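Local coordinates for DNA/RNA-binding protein Alba (Thermoplasma volcanium, PDB 4Z9E) that probably binds double-stranded DNA tightly but without sequence specificity and takes part in compacting the archaeal chromosome, at residues 16-21 / 48-53; 32-37 / 42-47; 69-74 / 78-83. All coordinates share one frame; numbering follows the deposited sequence.

Interaction 1: residues 16-21 / 48-53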
# COMPACT_ATOMS: atom_id res chain seq x y z
N ASN A 16 -17.99 -2.89 5.36
CA ASN A 16 -17.96 -4.20 6.03
C ASN A 16 -16.67 -4.43 6.77
O ASN A 16 -16.65 -4.87 7.92
CB ASN A 16 -18.18 -5.37 5.06
CG ASN A 16 -19.59 -5.41 4.57
OD1 ASN A 16 -20.46 -5.98 5.23
ND2 ASN A 16 -19.85 -4.75 3.46
N TYR A 17 -15.57 -4.11 6.09
CA TYR A 17 -14.26 -4.34 6.67
C TYR A 17 -13.98 -3.34 7.77
O TYR A 17 -13.36 -3.68 8.77
CB TYR A 17 -13.21 -4.37 5.58
CG TYR A 17 -13.48 -5.46 4.54
CD1 TYR A 17 -13.37 -6.81 4.87
CD2 TYR A 17 -13.84 -5.13 3.24
CE1 TYR A 17 -13.64 -7.81 3.92
CE2 TYR A 17 -14.10 -6.11 2.28
CZ TYR A 17 -13.99 -7.44 2.62
OH TYR A 17 -14.24 -8.39 1.64
N VAL A 18 -14.47 -2.11 7.60
CA VAL A 18 -14.29 -1.09 8.63
C VAL A 18 -15.04 -1.54 9.89
O VAL A 18 -14.55 -1.39 11.02
CB VAL A 18 -14.78 0.29 8.16
CG1 VAL A 18 -14.71 1.32 9.30
CG2 VAL A 18 -13.98 0.78 6.97
N LEU A 19 -16.21 -2.13 9.68
CA LEU A 19 -17.03 -2.65 10.76
C LEU A 19 -16.34 -3.79 11.50
O LEU A 19 -16.31 -3.80 12.75
CB LEU A 19 -18.39 -3.10 10.22
CG LEU A 19 -19.48 -3.51 11.24
CD1 LEU A 19 -19.79 -2.41 12.25
CD2 LEU A 19 -20.74 -3.93 10.50
N ALA A 20 -15.79 -4.74 10.75
CA ALA A 20 -15.03 -5.84 11.31
C ALA A 20 -13.90 -5.36 12.22
O ALA A 20 -13.65 -5.92 13.28
CB ALA A 20 -14.47 -6.68 10.19
N VAL A 21 -13.22 -4.29 11.79
CA VAL A 21 -12.13 -3.68 12.54
C VAL A 21 -12.68 -3.07 13.82
O VAL A 21 -12.16 -3.33 14.91
CB VAL A 21 -11.39 -2.61 11.66
CG1 VAL A 21 -10.46 -1.73 12.47
CG2 VAL A 21 -10.63 -3.27 10.52
N ALA A 48 -8.28 1.08 6.43
CA ALA A 48 -7.51 1.62 7.56
C ALA A 48 -7.63 3.12 7.69
O ALA A 48 -7.55 3.65 8.78
CB ALA A 48 -6.04 1.23 7.48
N GLU A 49 -7.77 3.82 6.57
CA GLU A 49 -7.81 5.27 6.65
C GLU A 49 -9.18 5.78 7.10
O GLU A 49 -9.27 6.72 7.88
CB GLU A 49 -7.37 5.90 5.34
CG GLU A 49 -5.87 5.89 5.18
CD GLU A 49 -5.22 7.02 5.96
OE1 GLU A 49 -5.58 8.18 5.69
OE2 GLU A 49 -4.38 6.79 6.85
N ILE A 50 -10.23 5.12 6.64
CA ILE A 50 -11.57 5.47 7.07
C ILE A 50 -11.70 5.22 8.56
O ILE A 50 -12.23 6.05 9.32
CB ILE A 50 -12.63 4.64 6.32
CG1 ILE A 50 -12.73 5.11 4.89
CG2 ILE A 50 -13.99 4.76 6.97
CD1 ILE A 50 -13.34 4.08 3.98
N THR A 51 -11.19 4.07 8.97
CA THR A 51 -11.26 3.66 10.36
C THR A 51 -10.67 4.73 11.27
O THR A 51 -11.27 5.11 12.25
CB THR A 51 -10.51 2.33 10.58
OG1 THR A 51 -11.25 1.27 9.98
CG2 THR A 51 -10.36 2.04 12.03
N ARG A 52 -9.49 5.22 10.95
CA ARG A 52 -8.83 6.17 11.85
C ARG A 52 -9.30 7.62 11.69
O ARG A 52 -8.96 8.48 12.49
CB ARG A 52 -7.33 6.07 11.72
CG ARG A 52 -6.84 6.50 10.36
CD ARG A 52 -5.44 5.97 10.15
NE ARG A 52 -4.50 6.70 10.98
CZ ARG A 52 -3.88 7.81 10.60
NH1 ARG A 52 -4.10 8.32 9.38
NH2 ARG A 52 -3.04 8.41 11.44
N HIS A 53 -10.08 7.89 10.66
CA HIS A 53 -10.62 9.22 10.47
C HIS A 53 -11.99 9.36 11.07
O HIS A 53 -12.26 10.28 11.82
CB HIS A 53 -10.62 9.57 8.98
CG HIS A 53 -9.29 10.11 8.50
ND1 HIS A 53 -8.11 9.54 8.83
CD2 HIS A 53 -8.99 11.22 7.73
CE1 HIS A 53 -7.11 10.23 8.29
NE2 HIS A 53 -7.64 11.27 7.61

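Interaction 2: residues 32-37 / 42-47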
# COMPACT_ATOMS: atom_id res chain seq x y z
N ILE A 32 -4.94 -5.10 15.54
CA ILE A 32 -5.66 -5.65 14.40
C ILE A 32 -4.76 -5.63 13.16
O ILE A 32 -4.00 -4.67 12.94
CB ILE A 32 -6.99 -4.93 14.14
CG1 ILE A 32 -8.05 -5.42 15.13
CG2 ILE A 32 -7.53 -5.17 12.74
CD1 ILE A 32 -8.05 -4.67 16.44
N ILE A 33 -4.83 -6.72 12.39
CA ILE A 33 -4.10 -6.90 11.16
C ILE A 33 -5.05 -6.85 9.98
O ILE A 33 -5.97 -7.66 9.87
CB ILE A 33 -3.45 -8.30 11.09
CG1 ILE A 33 -2.58 -8.60 12.33
CG2 ILE A 33 -2.74 -8.50 9.76
CD1 ILE A 33 -1.19 -7.99 12.33
N ILE A 34 -4.80 -5.93 9.06
CA ILE A 34 -5.53 -5.92 7.81
C ILE A 34 -4.59 -6.42 6.70
O ILE A 34 -3.45 -5.96 6.59
CB ILE A 34 -6.00 -4.49 7.48
CG1 ILE A 34 -6.88 -3.95 8.61
CG2 ILE A 34 -6.72 -4.46 6.14
CD1 ILE A 34 -6.89 -2.44 8.71
N LYS A 35 -5.09 -7.33 5.88
CA LYS A 35 -4.28 -8.01 4.86
C LYS A 35 -5.00 -8.02 3.52
O LYS A 35 -6.18 -8.31 3.47
CB LYS A 35 -3.97 -9.44 5.31
CG LYS A 35 -3.07 -10.24 4.37
CD LYS A 35 -1.57 -10.06 4.67
CE LYS A 35 -0.72 -10.02 3.39
NZ LYS A 35 -1.07 -11.07 2.38
N ALA A 36 -4.29 -7.69 2.45
CA ALA A 36 -4.84 -7.73 1.10
C ALA A 36 -3.77 -8.02 0.05
O ALA A 36 -2.58 -7.79 0.29
CB ALA A 36 -5.53 -6.41 0.78
N ARG A 37 -4.20 -8.45 -1.14
CA ARG A 37 -3.33 -8.82 -2.24
C ARG A 37 -3.82 -8.18 -3.53
O ARG A 37 -5.03 -8.02 -3.74
CB ARG A 37 -3.38 -10.34 -2.48
CG ARG A 37 -2.99 -11.23 -1.32
CD ARG A 37 -2.60 -12.58 -1.91
NE ARG A 37 -3.19 -13.71 -1.20
CZ ARG A 37 -4.45 -14.11 -1.34
NH1 ARG A 37 -5.27 -13.46 -2.16
NH2 ARG A 37 -4.90 -15.16 -0.66
N SER A 42 -5.35 -1.28 -2.58
CA SER A 42 -5.98 0.03 -2.50
C SER A 42 -7.09 0.06 -1.46
O SER A 42 -7.21 0.99 -0.66
CB SER A 42 -6.57 0.39 -3.86
OG SER A 42 -5.56 0.92 -4.67
N LYS A 43 -7.94 -0.95 -1.51
CA LYS A 43 -9.07 -1.01 -0.61
C LYS A 43 -8.62 -1.23 0.85
O LYS A 43 -9.22 -0.66 1.77
CB LYS A 43 -10.04 -2.09 -1.07
CG LYS A 43 -11.32 -2.18 -0.27
CD LYS A 43 -12.12 -3.43 -0.59
CE LYS A 43 -13.05 -3.22 -1.75
NZ LYS A 43 -13.99 -4.38 -1.80
N ALA A 44 -7.59 -2.04 1.08
CA ALA A 44 -7.09 -2.22 2.44
C ALA A 44 -6.63 -0.89 3.04
O ALA A 44 -6.87 -0.62 4.21
CB ALA A 44 -5.96 -3.25 2.48
N VAL A 45 -5.94 -0.08 2.25
CA VAL A 45 -5.51 1.26 2.69
C VAL A 45 -6.72 2.13 3.03
O VAL A 45 -6.75 2.71 4.11
CB VAL A 45 -4.60 1.97 1.66
CG1 VAL A 45 -4.23 3.37 2.15
CG2 VAL A 45 -3.31 1.18 1.45
N ASP A 46 -7.71 2.18 2.14
CA ASP A 46 -9.01 2.81 2.45
C ASP A 46 -9.61 2.36 3.79
O ASP A 46 -10.01 3.21 4.61
CB ASP A 46 -10.05 2.56 1.34
CG ASP A 46 -9.69 3.19 -0.01
OD1 ASP A 46 -8.79 4.08 -0.11
OD2 ASP A 46 -10.33 2.78 -1.01
N VAL A 47 -9.70 1.04 4.01
CA VAL A 47 -10.29 0.50 5.23
C VAL A 47 -9.60 1.10 6.43
O VAL A 47 -10.26 1.58 7.34
CB VAL A 47 -10.23 -1.04 5.30
CG1 VAL A 47 -10.46 -1.54 6.72
CG2 VAL A 47 -11.23 -1.64 4.34

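Interaction 3: residues 69-74 / 78-83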
# COMPACT_ATOMS: atom_id res chain seq x y z
N GLU A 69 3.82 -12.53 -3.02
CA GLU A 69 3.41 -13.90 -2.77
C GLU A 69 3.39 -14.67 -4.08
O GLU A 69 2.99 -14.14 -5.11
CB GLU A 69 2.05 -13.93 -2.07
CG GLU A 69 2.10 -13.38 -0.64
CD GLU A 69 0.76 -13.42 0.10
OE1 GLU A 69 -0.15 -14.21 -0.28
OE2 GLU A 69 0.62 -12.65 1.08
N THR A 70 3.87 -15.91 -4.03
CA THR A 70 4.04 -16.73 -5.25
C THR A 70 2.73 -17.40 -5.63
O THR A 70 1.98 -17.83 -4.75
CB THR A 70 5.14 -17.81 -5.09
OG1 THR A 70 6.25 -17.28 -4.33
CG2 THR A 70 5.66 -18.29 -6.47
N LEU A 71 2.46 -17.46 -6.94
CA LEU A 71 1.25 -18.10 -7.47
C LEU A 71 1.53 -19.30 -8.38
O LEU A 71 2.52 -19.31 -9.12
CB LEU A 71 0.38 -17.07 -8.20
CG LEU A 71 -0.24 -16.01 -7.28
CD1 LEU A 71 -1.32 -15.24 -8.04
CD2 LEU A 71 -0.80 -16.59 -5.97
N GLN A 72 0.69 -20.32 -8.30
CA GLN A 72 0.78 -21.46 -9.23
C GLN A 72 0.78 -20.90 -10.66
O GLN A 72 0.07 -19.94 -10.96
CB GLN A 72 -0.34 -22.50 -8.99
CG GLN A 72 -1.78 -22.02 -9.25
CD GLN A 72 -2.47 -21.34 -8.06
OE1 GLN A 72 -1.84 -20.68 -7.22
NE2 GLN A 72 -3.79 -21.49 -8.01
N GLY A 73 1.60 -21.45 -11.53
CA GLY A 73 1.79 -20.79 -12.80
C GLY A 73 1.78 -21.61 -14.06
O GLY A 73 1.92 -22.84 -14.04
N GLU A 74 1.54 -20.91 -15.16
CA GLU A 74 1.98 -21.35 -16.48
C GLU A 74 3.17 -20.41 -16.68
O GLU A 74 3.24 -19.36 -16.04
CB GLU A 74 0.90 -21.08 -17.56
CG GLU A 74 -0.50 -21.63 -17.28
CD GLU A 74 -1.42 -20.61 -16.60
OE1 GLU A 74 -1.18 -19.38 -16.73
OE2 GLU A 74 -2.40 -21.04 -15.94
N SER A 78 1.94 -14.50 -13.39
CA SER A 78 2.45 -13.56 -12.39
C SER A 78 2.31 -14.04 -10.96
O SER A 78 1.53 -14.96 -10.63
CB SER A 78 1.78 -12.19 -12.50
OG SER A 78 2.31 -11.44 -13.57
N ASN A 79 3.09 -13.38 -10.11
CA ASN A 79 2.94 -13.43 -8.68
C ASN A 79 2.16 -12.18 -8.24
O ASN A 79 1.67 -11.41 -9.08
CB ASN A 79 4.33 -13.42 -8.07
CG ASN A 79 5.10 -14.68 -8.38
OD1 ASN A 79 4.55 -15.79 -8.32
ND2 ASN A 79 6.38 -14.52 -8.68
N VAL A 80 2.08 -11.92 -6.94
CA VAL A 80 1.19 -10.88 -6.51
C VAL A 80 1.73 -10.15 -5.31
O VAL A 80 2.32 -10.77 -4.43
CB VAL A 80 -0.23 -11.48 -6.27
CG1 VAL A 80 -0.27 -12.44 -5.06
CG2 VAL A 80 -1.29 -10.40 -6.25
N SER A 81 1.56 -8.81 -5.31
CA SER A 81 1.92 -7.95 -4.18
C SER A 81 0.93 -8.12 -3.01
O SER A 81 -0.27 -8.40 -3.19
CB SER A 81 1.93 -6.49 -4.61
OG SER A 81 3.06 -6.15 -5.39
N SER A 82 1.42 -7.93 -1.79
CA SER A 82 0.57 -8.04 -0.63
C SER A 82 0.92 -6.97 0.41
O SER A 82 2.07 -6.50 0.48
CB SER A 82 0.65 -9.45 -0.05
OG SER A 82 1.56 -9.49 1.02
N ILE A 83 -0.07 -6.59 1.22
CA ILE A 83 0.15 -5.64 2.29
C ILE A 83 -0.44 -6.22 3.55
O ILE A 83 -1.44 -6.94 3.51
CB ILE A 83 -0.40 -4.23 1.98
CG1 ILE A 83 0.02 -3.22 3.05
CG2 ILE A 83 -1.91 -4.26 1.90
CD1 ILE A 83 -0.29 -1.77 2.71
O HOH W 1 1.61 -17.64 -11.07

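Interaction 1: residues 16-21 / 48-53
Ile-50 is the first residue of 48-53 to meet the helix 16-21: its CG2 methyl lies 4.0 Å from CG2 of Val-18, the two side chains crossing at about a right angle. One residue on, Thr-51 fits between Val-18 and Val-21, which stand one turn apart. The Thr-51 and Val-18 side chains slide past each other in opposite directions, OG1 3.5 Å from Val-18 CG1, while the Thr-51 CG2 methyl touches CG1 of Val-21 at 3.8 Å. The hydroxyl sits beside its own backbone N (chi1 -71°) and bonds Val-47 O one turn back, which satisfies a buried polar atom. Arg-52 takes no part in the helix contact and pairs with Glu-49, NH1 to OE2 at 3.0 Å. Glu-49 OE2 also bonds Tyr-61 OH of its own chain, and OE1 bonds Thr-68 OG1 of the second subunit. The segment axes approach to 9.4 Å at 56°; these are the two helices of the Alba fold, packed against each other on one face of the sheet. Around them, Phe-55 touches Val-18 and Ile-50, Ile-7 of strand 6-8 packs on Val-21, and Tyr-61 of strand 60-69 backs Ala-48 and Arg-52.

Interaction 2: residues 32-37 / 42-47
Strand 31-37 and helix 41-55 form a beta-alpha unit whose chain turns back sharply at residues 38-40, and Ile-34 and Ala-36 of the strand meet Ala-44 and Val-47 of the helix in its apolar seam. The segment directions are 159° apart, and their axes come within 7.9 Å, a close approach that the small Ala-36 and Ala-44 side chains probably permit. Ala-36 CB and Ala-44 CB face each other methyl to methyl at 3.6 Å. The same Ala-44 methyl is touched by CG2 of Ile-34 at 3.9 Å, so it packs against both strand side chains that point to the helix. Ile-34 divides its two branches between successive turns: CG2, anti to the backbone N, serves Ala-44, whereas the other branch (chi1 -58°, chi2 154°) stretches along the helix to bring CD1 within 4.2 Å of Val-47 CG1. In the Alba fold, two helices pack on one face of a mixed four-stranded sheet, and this seam is where the second helix rests on an inner strand, the centre of the contact lying about 2 Å from the centre of the chain. The strand is bonded on one edge to residues 6-9 and on the other to strand 80-88, while Val-47 also touches Thr-14 and Tyr-17 of helix 14-25. On the helix flank, Lys-43 runs out extended to CD, then bends (chi3 -88°), and its NZ bonds the carbonyls of Gly-10 and Lys-12, tying helix 41-55 to the loop that carries Lys-11, a predicted acetylation site unmodified here. The helix face turned from the strand belongs to the dimer: Ser-42 OG bonds Gly-38 O of the second subunit, and Val-45 packs on Ser-81 of that subunit.

Interaction 3: residues 69-74 / 78-83
Glu-69 and Val-80 form an antiparallel hydrogen-bonded pair: Glu-69 N gives a nearly straight bond of 2.7 Å to Val-80 O, and Val-80 N returns one of 3.0 Å to Glu-69 O. Beyond this pair a side chain takes over, for Leu-71 N bonds Asn-79 OD1 at 3.0 Å, 18° out of the amide plane. Asn-79 has CG beside its backbone N (chi1 -67°), which lays the amide alongside the Thr-70 side chain, both pointing the same way, with Asn-79 OD1 3.3 Å from Thr-70 CG2. Glu-69 is extended beyond CG and sets OE2 3.3 Å from Ser-82 OG, but its main partner is Lys-35 NZ, in a salt bridge. With an alanine in place of Glu-69 the backbone pair could stay, but the Lys-35 ammonium would probably be left without its carboxylate mate. Outward lies Leu-71, whose CG rests 4.2 Å from Val-80 CG1 and whose CB lies 3.4 Å from Ser-78 O. This is the start of the exposed hairpin arm, which in Alba relatives reaches toward the DNA minor groove. At its base strand 80-88 runs between strands 60-69 and 31-37, with Ile-41 of helix 41-55 under Ser-81 and Ile-83.

Interactions 1 and 2 share helix 41-55 and lie with centres about 9 Å apart in one continuous core: Tyr-17 CB meets Val-47 CG2 at 3.6 Å, and Ile-34 CD1 reaches Ala-48 CB at 4.0 Å. Interaction 3 stands off along the sheet, its centre about 17 Å from that of interaction 2 and 26 Å from that of interaction 1. It is joined to interaction 2 through neighbouring strands 31-37 and 80-88, by the 2.6 Å salt bridge between Lys-35 NZ and Glu-69 OE2 and a probable hydrogen bond from Ile-83 N to Ala-36 O. Interactions 1 and 3 do not touch. A compact helix-on-sheet body thus carries the hairpin arm that probably engages DNA.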